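Local coordinates for flavin-containing monooxygenase (PDB 6WPU), which probably oxygenates the sulfur of S-allyl-L-cysteine in garlic, with flavin-adenine dinucleotide as its bound cofactor, at residues G34-T37 and A38-R42; F344-C347 and E348-K352; S363-K367 and K368-E372; K379-A383 and A384-K388. One frame throughout, in Å; residues are numbered along the deposited sequence.

Contact 1 (G34-T37 and A38-R42); sequences GLVT and ARELR. With SO4 (sulfate ion), chain C.
Glu40 OE2 is gripped by two nitrogens of its neighbour Arg39. NE lies 3.0 Å and NH2 2.9 Å from Glu40 OE2, a side-on salt bridge to a single oxygen. The two nitrogens arrive from opposite faces of the carboxylate plane. Arg39 leaves the helix extended and then bends at chi3 (81°), which turns its guanidinium toward Glu40. Val36 CG2 lies over one face of that guanidinium, 3.8 Å from Arg39 NH2. The outer polar ends are held as well: Arg39 NH1 pairs with Asp102, Glu40 OE1 with Lys352, and Arg43 also reaches Glu40 OE2. Arg39 and Glu40 are buried, and this pairing would probably favour their charged forms.

Further round, Thr37 and Leu41 lie side by side and point the same way, with Thr37 CG2 3.7 Å from Leu41 CD1. The Thr37 hydroxyl is bonded to Ala33 O. Backbone bonds of the i to i+4 kind run beneath, among them Ala38 N to Gly34 O at 2.9 Å. At the exposed end a sulfate lies at the edge of the Arg42 guanidinium, near its plane. Arg42 NH1 is 2.9 Å from sulfate O3, and NH2, which also bonds to Phe134 O, is 2.9 Å from O1. Gly34 probably closes a GxGxxG pattern beside the FAD. The helix 32-43 joins strands 24-28 and 47-52, the beta-alpha-beta unit of a Rossmann-type dinucleotide-binding fold.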
loop_
_atom_site.group_PDB
_atom_site.type_symbol
_atom_site.label_atom_id
_atom_site.label_comp_id
_atom_site.label_asym_id
_atom_site.label_seq_id
_atom_site.Cartn_x
_atom_site.Cartn_y
_atom_site.Cartn_z
ATOM N N GLY A 34 1.463 -3.914 -10.639
ATOM C CA GLY A 34 1.266 -4.650 -11.881
ATOM C C GLY A 34 1.814 -3.926 -13.100
ATOM O O GLY A 34 2.384 -4.550 -13.999
ATOM N N LEU A 35 1.667 -2.600 -13.146
ATOM C CA LEU A 35 2.189 -1.850 -14.290
ATOM C C LEU A 35 3.694 -2.027 -14.426
ATOM O O LEU A 35 4.199 -2.312 -15.517
ATOM C CB LEU A 35 1.846 -0.364 -14.166
ATOM C CG LEU A 35 0.362 -0.045 -14.295
ATOM C CD1 LEU A 35 0.101 1.379 -13.845
ATOM C CD2 LEU A 35 -0.085 -0.255 -15.724
ATOM N N VAL A 36 4.442 -1.840 -13.333
ATOM C CA VAL A 36 5.888 -1.922 -13.485
ATOM C C VAL A 36 6.316 -3.381 -13.654
ATOM O O VAL A 36 7.287 -3.670 -14.368
ATOM C CB VAL A 36 6.609 -1.202 -12.321
ATOM C CG1 VAL A 36 6.555 -1.997 -11.000
ATOM C CG2 VAL A 36 8.052 -0.865 -12.719
ATOM N N THR A 37 5.568 -4.321 -13.068
ATOM C CA THR A 37 5.872 -5.734 -13.262
ATOM C C THR A 37 5.731 -6.119 -14.730
ATOM O O THR A 37 6.572 -6.845 -15.274
ATOM C CB THR A 37 4.968 -6.611 -12.379
ATOM O OG1 THR A 37 5.252 -6.358 -10.999
ATOM C CG2 THR A 37 5.215 -8.101 -12.651
ATOM N N ALA A 38 4.680 -5.621 -15.391
ATOM C CA ALA A 38 4.500 -5.883 -16.813
ATOM C C ALA A 38 5.680 -5.358 -17.615
ATOM O O ALA A 38 6.175 -6.037 -18.525
ATOM C CB ALA A 38 3.200 -5.249 -17.304
ATOM N N ARG A 39 6.146 -4.149 -17.290
ATOM C CA ARG A 39 7.286 -3.582 -18.001
ATOM C C ARG A 39 8.538 -4.429 -17.794
ATOM O O ARG A 39 9.229 -4.780 -18.757
ATOM C CB ARG A 39 7.529 -2.145 -17.550
ATOM C CG ARG A 39 8.713 -1.480 -18.246
ATOM C CD ARG A 39 9.000 -0.122 -17.613
ATOM N NE ARG A 39 9.780 -0.267 -16.387
ATOM C CZ ARG A 39 10.318 0.744 -15.705
ATOM N NH1 ARG A 39 10.152 2.002 -16.116
ATOM N NH2 ARG A 39 11.031 0.491 -14.613
ATOM N N GLU A 40 8.822 -4.800 -16.541
ATOM C CA GLU A 40 10.070 -5.500 -16.249
ATOM C C GLU A 40 10.075 -6.914 -16.820
ATOM O O GLU A 40 11.126 -7.401 -17.237
ATOM C CB GLU A 40 10.317 -5.521 -14.736
ATOM C CG GLU A 40 10.551 -4.129 -14.148
ATOM C CD GLU A 40 11.763 -3.425 -14.767
ATOM O OE1 GLU A 40 12.828 -4.069 -14.888
ATOM O OE2 GLU A 40 11.648 -2.239 -15.151
ATOM N N LEU A 41 8.919 -7.585 -16.842
ATOM C CA LEU A 41 8.840 -8.880 -17.503
ATOM C C LEU A 41 9.080 -8.737 -19.004
ATOM O O LEU A 41 9.816 -9.532 -19.596
ATOM C CB LEU A 41 7.481 -9.539 -17.230
ATOM C CG LEU A 41 7.258 -10.014 -15.789
ATOM C CD1 LEU A 41 5.786 -10.364 -15.517
ATOM C CD2 LEU A 41 8.150 -11.196 -15.500
ATOM N N ARG A 42 8.470 -7.724 -19.632
ATOM C CA ARG A 42 8.671 -7.516 -21.061
ATOM C C ARG A 42 10.132 -7.208 -21.371
ATOM O O ARG A 42 10.692 -7.733 -22.339
ATOM C CB ARG A 42 7.752 -6.395 -21.562
ATOM C CG ARG A 42 7.793 -6.195 -23.099
ATOM C CD ARG A 42 8.695 -5.027 -23.505
ATOM N NE ARG A 42 8.268 -3.775 -22.883
ATOM C CZ ARG A 42 9.074 -2.743 -22.654
ATOM N NH1 ARG A 42 10.362 -2.818 -22.995
ATOM N NH2 ARG A 42 8.599 -1.639 -22.067
HETATM S S SO4 C . 11.854 0.424 -22.597
HETATM O O1 SO4 C . 10.425 0.473 -22.907
HETATM O O2 SO4 C . 12.237 1.591 -21.809
HETATM O O3 SO4 C . 12.180 -0.796 -21.878
HETATM O O4 SO4 C . 12.596 0.396 -23.853
#

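Contact 2 (F344-C347 and E348-K352); sequences FPLC and ELQSK
The Gln350 amide carries Leu346 on one face. Leu346 CD2 sits above the plane, 3.5 Å from both Gln350 CD and OE1 and 3.7 Å from NE2. The two side chains cross at a slant. Leu346 CG is anti to the backbone N (chi1 -177°), which sends its methyl along the helix to the amide one turn later. The ends of the amide are bonded elsewhere, OE1 to Gly336 N and NE2 to Tyr401 OH, and these bonds probably fix its rotation. At the start of the segment the flat ring of Phe344 turns away from the later turn. It touches the FAD and belongs to the cofactor pocket, and it meets the Phe100 ring with planes about 20° apart.

The helix 343-358 follows strand 332-334, an edge strand of the five-stranded parallel sheet, and it packs on helix 32-43 of the Rossmann-type unit. Pro345 has no N-H to give, which suits the first turn of a helix.

One turn on, Glu348 is extended beyond CG. Its OE1 passes 3.8 Å from Pro345 CA and is held by Leu101 N, while OE2 forms a salt bridge with Arg39. Leu349 CG leans on the Pro345 carbonyl, 3.4 Å from its O. Ser351 N bonds to Cys347 O at 3.0 Å. The Ser351 hydroxyl turns back on the helix as well. OG lies 2.9 Å from Cys347 O and 3.1 Å from Glu348 O, and its single proton could go to either.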
loop_
_atom_site.group_PDB
_atom_site.type_symbol
_atom_site.label_atom_id
_atom_site.label_comp_id
_atom_site.label_asym_id
_atom_site.label_seq_id
_atom_site.Cartn_x
_atom_site.Cartn_y
_atom_site.Cartn_z
ATOM N N PHE A 344 6.861 2.634 -5.302
ATOM C CA PHE A 344 7.089 2.482 -6.740
ATOM C C PHE A 344 8.478 1.924 -7.033
ATOM O O PHE A 344 8.569 0.911 -7.749
ATOM C CB PHE A 344 6.850 3.803 -7.499
ATOM C CG PHE A 344 5.419 4.334 -7.443
ATOM C CD1 PHE A 344 4.388 3.593 -6.890
ATOM C CD2 PHE A 344 5.125 5.594 -7.952
ATOM C CE1 PHE A 344 3.080 4.089 -6.836
ATOM C CE2 PHE A 344 3.823 6.112 -7.900
ATOM C CZ PHE A 344 2.791 5.349 -7.343
ATOM N N PRO A 345 9.581 2.488 -6.511
ATOM C CA PRO A 345 10.891 1.880 -6.795
ATOM C C PRO A 345 11.055 0.497 -6.184
ATOM O O PRO A 345 11.732 -0.349 -6.781
ATOM C CB PRO A 345 11.898 2.889 -6.212
ATOM C CG PRO A 345 11.135 3.690 -5.235
ATOM C CD PRO A 345 9.711 3.716 -5.701
ATOM N N LEU A 346 10.455 0.231 -5.016
ATOM C CA LEU A 346 10.540 -1.109 -4.434
ATOM C C LEU A 346 9.895 -2.160 -5.348
ATOM O O LEU A 346 10.473 -3.226 -5.589
ATOM C CB LEU A 346 9.894 -1.118 -3.044
ATOM C CG LEU A 346 9.992 -2.468 -2.325
ATOM C CD1 LEU A 346 10.300 -2.291 -0.843
ATOM C CD2 LEU A 346 8.717 -3.311 -2.526
ATOM N N CYS A 347 8.680 -1.888 -5.843
ATOM C CA CYS A 347 8.018 -2.826 -6.746
ATOM C C CYS A 347 8.802 -2.973 -8.046
ATOM O O CYS A 347 8.871 -4.065 -8.621
ATOM C CB CYS A 347 6.584 -2.369 -7.038
ATOM S SG CYS A 347 5.447 -2.418 -5.593
ATOM N N GLU A 348 9.397 -1.876 -8.513
ATOM C CA GLU A 348 10.236 -1.912 -9.705
ATOM C C GLU A 348 11.377 -2.901 -9.526
ATOM O O GLU A 348 11.625 -3.755 -10.392
ATOM C CB GLU A 348 10.767 -0.502 -9.985
ATOM C CG GLU A 348 11.632 -0.308 -11.249
ATOM C CD GLU A 348 12.031 1.173 -11.431
ATOM O OE1 GLU A 348 11.870 1.961 -10.459
ATOM O OE2 GLU A 348 12.491 1.556 -12.533
ATOM N N LEU A 349 12.065 -2.821 -8.387
ATOM C CA LEU A 349 13.221 -3.677 -8.165
ATOM C C LEU A 349 12.801 -5.116 -7.886
ATOM O O LEU A 349 13.468 -6.057 -8.332
ATOM C CB LEU A 349 14.065 -3.114 -7.034
ATOM C CG LEU A 349 14.763 -1.807 -7.391
ATOM C CD1 LEU A 349 15.309 -1.131 -6.127
ATOM C CD2 LEU A 349 15.891 -2.051 -8.417
ATOM N N GLN A 350 11.688 -5.308 -7.175
ATOM C CA GLN A 350 11.172 -6.659 -6.982
ATOM C C GLN A 350 10.876 -7.334 -8.314
ATOM O O GLN A 350 11.207 -8.504 -8.517
ATOM C CB GLN A 350 9.909 -6.634 -6.132
ATOM C CG GLN A 350 10.135 -6.368 -4.667
ATOM C CD GLN A 350 8.850 -6.508 -3.886
ATOM O OE1 GLN A 350 7.781 -6.164 -4.385
ATOM N NE2 GLN A 350 8.941 -7.024 -2.663
ATOM N N SER A 351 10.220 -6.623 -9.220
ATOM C CA SER A 351 9.805 -7.283 -10.444
ATOM C C SER A 351 10.982 -7.421 -11.400
ATOM O O SER A 351 11.025 -8.366 -12.191
ATOM C CB SER A 351 8.639 -6.519 -11.072
ATOM O OG SER A 351 8.991 -5.169 -11.300
ATOM N N LYS A 352 11.959 -6.517 -11.297
ATOM C CA LYS A 352 13.215 -6.681 -12.016
ATOM C C LYS A 352 13.924 -7.958 -11.571
ATOM O O LYS A 352 14.460 -8.708 -12.395
ATOM C CB LYS A 352 14.095 -5.447 -11.784
ATOM C CG LYS A 352 15.175 -5.199 -12.823
ATOM C CD LYS A 352 15.983 -3.940 -12.473
ATOM C CE LYS A 352 15.154 -2.659 -12.601
ATOM N NZ LYS A 352 14.874 -2.319 -14.037
#

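Contact 3 (S363-K367 and K368-E372); sequences SLPTK and KEMME. With SO4 (sulfate ion), chain F.
Thr366 and Glu369 bond to each other in both directions. Glu369 N gives to Thr366 OG1 at 3.1 Å, and Thr366 N gives to Glu369 OE1 at 2.9 Å. This is a capping box, with Thr366 at the N-cap of helix 367-383. The amide reaches OE1 on the anti side, 20° out of the carboxylate plane. Thr366 OG1 stands between the backbone N and the carbonyl carbon (chi1 72°), and this turns it to the amide three residues on. A weak bond also runs from the Thr366 hydroxyl to Glu369 OE1.

Outside the box lies an apolar pair. Pro365 and Met370 cross at about a right angle, with Pro365 CD 3.8 Å from Met370 CG. They occupy the positions of a hydrophobic staple, the residue before the cap against the fourth of the helix. Met370 N bonds to Thr366 O at 2.8 Å and sets the first full turn. Tyr320 touches both staple residues, and Leu364 beside them packs on Trp353 and Val357 of helix 343-358.

A sulfate, probably from the crystallisation liquor, sits at the helix start. Lys367 N is 3.2 Å from its O1 and from its O2. Lys367 bends at chi4 and adds a weak NZ bond. Further along, Lys368 NZ forms a salt bridge with Glu372 OE2, 2.6 Å, from above the carboxylate plane. The Glu369 carboxylate takes the N-cap amide of Thr366, and the sulfate takes the next one, of Lys367. The helix end would probably favour negative charge here and keep Glu369 ionised.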
loop_
_atom_site.group_PDB
_atom_site.type_symbol
_atom_site.label_atom_id
_atom_site.label_comp_id
_atom_site.label_asym_id
_atom_site.label_seq_id
_atom_site.Cartn_x
_atom_site.Cartn_y
_atom_site.Cartn_z
ATOM N N SER A 363 20.007 -16.679 -10.405
ATOM C CA SER A 363 19.520 -17.869 -9.733
ATOM C C SER A 363 18.933 -17.523 -8.368
ATOM O O SER A 363 19.266 -16.503 -7.761
ATOM C CB SER A 363 20.653 -18.887 -9.576
ATOM O OG SER A 363 20.153 -20.145 -9.167
ATOM N N LEU A 364 18.036 -18.380 -7.904
ATOM C CA LEU A 364 17.551 -18.412 -6.530
ATOM C C LEU A 364 18.314 -19.473 -5.745
ATOM O O LEU A 364 18.918 -20.369 -6.336
ATOM C CB LEU A 364 16.049 -18.716 -6.507
ATOM C CG LEU A 364 15.100 -17.599 -6.942
ATOM C CD1 LEU A 364 13.647 -18.089 -7.029
ATOM C CD2 LEU A 364 15.213 -16.410 -5.972
ATOM N N PRO A 365 18.328 -19.408 -4.405
ATOM C CA PRO A 365 18.900 -20.524 -3.635
ATOM C C PRO A 365 18.048 -21.775 -3.788
ATOM O O PRO A 365 16.987 -21.720 -4.419
ATOM C CB PRO A 365 18.875 -20.012 -2.183
ATOM C CG PRO A 365 18.615 -18.550 -2.268
ATOM C CD PRO A 365 17.812 -18.347 -3.524
ATOM N N THR A 366 18.466 -22.892 -3.198
ATOM C CA THR A 366 17.594 -24.057 -3.173
ATOM C C THR A 366 16.353 -23.778 -2.323
ATOM O O THR A 366 16.319 -22.861 -1.499
ATOM C CB THR A 366 18.323 -25.282 -2.616
ATOM O OG1 THR A 366 18.516 -25.124 -1.208
ATOM C CG2 THR A 366 19.678 -25.476 -3.290
ATOM N N LYS A 367 15.318 -24.595 -2.536
ATOM C CA LYS A 367 14.098 -24.466 -1.745
ATOM C C LYS A 367 14.397 -24.546 -0.257
ATOM O O LYS A 367 13.835 -23.783 0.542
ATOM C CB LYS A 367 13.098 -25.551 -2.135
ATOM C CG LYS A 367 12.507 -25.390 -3.520
ATOM C CD LYS A 367 11.493 -26.482 -3.807
ATOM C CE LYS A 367 10.920 -26.355 -5.218
ATOM N NZ LYS A 367 11.889 -26.840 -6.245
ATOM N N LYS A 368 15.272 -25.474 0.134
ATOM C CA LYS A 368 15.633 -25.610 1.540
ATOM C C LYS A 368 16.333 -24.357 2.049
ATOM O O LYS A 368 16.058 -23.891 3.160
ATOM C CB LYS A 368 16.520 -26.843 1.733
ATOM C CG LYS A 368 16.737 -27.245 3.187
ATOM C CD LYS A 368 17.869 -28.269 3.315
ATOM C CE LYS A 368 18.074 -28.676 4.767
ATOM N NZ LYS A 368 17.265 -27.807 5.673
ATOM N N GLU A 369 17.239 -23.792 1.248
ATOM C CA GLU A 369 17.932 -22.579 1.670
ATOM C C GLU A 369 16.974 -21.404 1.773
ATOM O O GLU A 369 17.051 -20.614 2.723
ATOM C CB GLU A 369 19.068 -22.260 0.707
ATOM C CG GLU A 369 20.348 -23.030 1.010
ATOM C CD GLU A 369 21.175 -23.294 -0.236
ATOM O OE1 GLU A 369 20.710 -22.979 -1.358
ATOM O OE2 GLU A 369 22.292 -23.830 -0.090
ATOM N N MET A 370 16.063 -21.267 0.807
ATOM C CA MET A 370 15.060 -20.215 0.920
ATOM C C MET A 370 14.214 -20.406 2.169
ATOM O O MET A 370 13.936 -19.443 2.894
ATOM C CB MET A 370 14.177 -20.181 -0.326
ATOM C CG MET A 370 14.881 -19.603 -1.543
ATOM S SD MET A 370 13.732 -19.343 -2.908
ATOM C CE MET A 370 13.656 -21.007 -3.605
ATOM N N MET A 371 13.805 -21.645 2.444
ATOM C CA MET A 371 12.969 -21.893 3.608
ATOM C C MET A 371 13.737 -21.635 4.903
ATOM O O MET A 371 13.173 -21.101 5.865
ATOM C CB MET A 371 12.415 -23.315 3.560
ATOM C CG MET A 371 11.397 -23.593 4.649
ATOM S SD MET A 371 9.945 -22.506 4.569
ATOM C CE MET A 371 9.094 -23.225 3.158
ATOM N N GLU A 372 15.029 -21.979 4.938
ATOM C CA GLU A 372 15.854 -21.669 6.104
ATOM C C GLU A 372 16.000 -20.166 6.295
ATOM O O GLU A 372 16.035 -19.680 7.433
ATOM C CB GLU A 372 17.231 -22.317 5.967
ATOM C CG GLU A 372 17.200 -23.819 6.086
ATOM C CD GLU A 372 18.539 -24.475 5.780
ATOM O OE1 GLU A 372 19.432 -23.813 5.197
ATOM O OE2 GLU A 372 18.695 -25.666 6.126
HETATM S S SO4 F . 15.892 -27.477 -4.993
HETATM O O1 SO4 F . 15.372 -27.619 -3.638
HETATM O O2 SO4 F . 16.163 -26.075 -5.290
HETATM O O3 SO4 F . 17.146 -28.218 -5.099
HETATM O O4 SO4 F . 14.895 -28.001 -5.936
#

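Contact 4 (K379-A383 and A384-K388); sequences KQMEA and AGIPK
Met381 and Ile386 form the tight part of this helix end. Their side chains cross at about a right angle, and Met381 CE lies 3.7 Å from Ile386 CG2. Met381 bends at chi3 (60°), which brings CE round to the departing chain and within 3.4 Å of Pro387 O. Met381 is buried, and it also rests on Arg315 of strand 315-317. Ile386, which packs on it, is itself exposed.

The backbone beneath is just as compact. Met381 O accepts two amides from opposite faces of its plane. Ile386 N is at 3.0 Å and comes in tilted. Ala384 N is at 2.9 Å and stands above the plane, 67° out of it. Ala384 CB rests 3.4 Å from Gln380 O. Gly385 N adds a longer bond to Glu382 O, 3.3 Å. The Ile386 and Gly385 bonds, with the positive phi of Gly385 (74°), make a Schellman motif. The apolar contact between Met381 and Ile386 is the one that commonly goes with it.

The other side is loose. Gln380 and Glu382 are exposed, and the ends of their side chains stay clear of residues 384-388. Residues 383-387 touch a crystal neighbour. Beyond the turn Lys388 is tied down from outside, with NZ in a salt bridge to Asp312. Carbonyls at the end of a helix lack the usual amides of a following turn. Here the reversing chain supplies amides to Met381 O and Glu382 O, so these two carbonyls are satisfied by the backbone.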
loop_
_atom_site.group_PDB
_atom_site.type_symbol
_atom_site.label_atom_id
_atom_site.label_comp_id
_atom_site.label_asym_id
_atom_site.label_seq_id
_atom_site.Cartn_x
_atom_site.Cartn_y
_atom_site.Cartn_z
ATOM N N LYS A 379 12.811 -16.050 13.385
ATOM C CA LYS A 379 13.432 -16.223 14.688
ATOM C C LYS A 379 14.128 -14.951 15.150
ATOM O O LYS A 379 14.140 -14.670 16.356
ATOM C CB LYS A 379 14.410 -17.400 14.657
ATOM C CG LYS A 379 13.770 -18.720 15.068
ATOM C CD LYS A 379 14.670 -19.902 14.727
ATOM C CE LYS A 379 13.947 -21.232 14.897
ATOM N NZ LYS A 379 14.070 -22.080 13.672
ATOM N N GLN A 380 14.700 -14.176 14.222
ATOM C CA GLN A 380 15.186 -12.841 14.563
ATOM C C GLN A 380 14.058 -11.969 15.108
ATOM O O GLN A 380 14.216 -11.309 16.138
ATOM C CB GLN A 380 15.812 -12.165 13.351
ATOM C CG GLN A 380 17.185 -12.628 12.972
ATOM C CD GLN A 380 17.574 -12.084 11.615
ATOM O OE1 GLN A 380 17.670 -12.828 10.641
ATOM N NE2 GLN A 380 17.770 -10.771 11.536
ATOM N N MET A 381 12.920 -11.929 14.406
ATOM C CA MET A 381 11.772 -11.178 14.902
ATOM C C MET A 381 11.403 -11.626 16.308
ATOM O O MET A 381 11.211 -10.805 17.209
ATOM C CB MET A 381 10.563 -11.355 13.980
ATOM C CG MET A 381 10.692 -10.768 12.587
ATOM S SD MET A 381 9.154 -10.974 11.677
ATOM C CE MET A 381 7.996 -10.071 12.737
ATOM N N GLU A 382 11.280 -12.937 16.503
ATOM C CA GLU A 382 10.872 -13.462 17.796
ATOM C C GLU A 382 11.912 -13.150 18.863
ATOM O O GLU A 382 11.563 -12.804 19.998
ATOM C CB GLU A 382 10.622 -14.959 17.664
ATOM C CG GLU A 382 10.905 -15.784 18.881
ATOM C CD GLU A 382 10.753 -17.256 18.570
ATOM O OE1 GLU A 382 9.615 -17.675 18.270
ATOM O OE2 GLU A 382 11.772 -17.985 18.581
ATOM N N ALA A 383 13.196 -13.217 18.505
ATOM C CA ALA A 383 14.260 -12.852 19.433
ATOM C C ALA A 383 14.359 -11.351 19.651
ATOM O O ALA A 383 15.143 -10.911 20.499
ATOM C CB ALA A 383 15.606 -13.383 18.939
ATOM N N ALA A 384 13.603 -10.554 18.908
ATOM C CA ALA A 384 13.583 -9.118 19.119
ATOM C C ALA A 384 12.265 -8.639 19.700
ATOM O O ALA A 384 12.079 -7.430 19.858
ATOM C CB ALA A 384 13.882 -8.380 17.806
ATOM N N GLY A 385 11.347 -9.552 20.020
ATOM C CA GLY A 385 10.047 -9.165 20.543
ATOM C C GLY A 385 9.079 -8.567 19.543
ATOM O O GLY A 385 8.095 -7.946 19.954
ATOM N N ILE A 386 9.306 -8.742 18.244
ATOM C CA ILE A 386 8.468 -8.128 17.214
ATOM C C ILE A 386 7.289 -9.055 16.933
ATOM O O ILE A 386 7.510 -10.210 16.538
ATOM C CB ILE A 386 9.256 -7.867 15.927
ATOM C CG1 ILE A 386 10.518 -7.065 16.219
ATOM C CG2 ILE A 386 8.369 -7.151 14.915
ATOM C CD1 ILE A 386 11.449 -6.998 15.000
ATOM N N PRO A 387 6.044 -8.589 17.071
ATOM C CA PRO A 387 4.893 -9.457 16.784
ATOM C C PRO A 387 4.738 -9.780 15.303
ATOM O O PRO A 387 5.225 -9.071 14.414
ATOM C CB PRO A 387 3.691 -8.650 17.288
ATOM C CG PRO A 387 4.160 -7.251 17.373
ATOM C CD PRO A 387 5.636 -7.299 17.651
ATOM N N LYS A 388 3.984 -10.865 15.069
ATOM C CA LYS A 388 3.732 -11.395 13.729
ATOM C C LYS A 388 3.329 -10.309 12.741
ATOM O O LYS A 388 3.733 -10.340 11.571
ATOM C CB LYS A 388 2.625 -12.450 13.804
ATOM C CG LYS A 388 2.974 -13.818 13.268
ATOM C CD LYS A 388 1.799 -14.776 13.439
ATOM C CE LYS A 388 2.255 -16.100 14.042
ATOM N NZ LYS A 388 1.105 -16.945 14.461
#

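The four contacts follow one another along the chain. Each is local and continuous, so none closes a long loop, and none nests in or crosses another. Contact 1 lies on helix 32-43 near the N terminus. Contact 2, about 300 residues later on helix 343-358, touches it; their centres are about 9 Å apart. Two salt bridges and the packing of Ser351 join these helices, whose starts lie at the cofactor. The chain then leaves helix 343-358 for a short loop to contact 3, at the start of helix 367-383. Contact 4 marks the other end of helix 367-383, about 22 Å away between centres. Contacts 3 and 4 thus bracket one helix at the surface, away from the flavin-binding core.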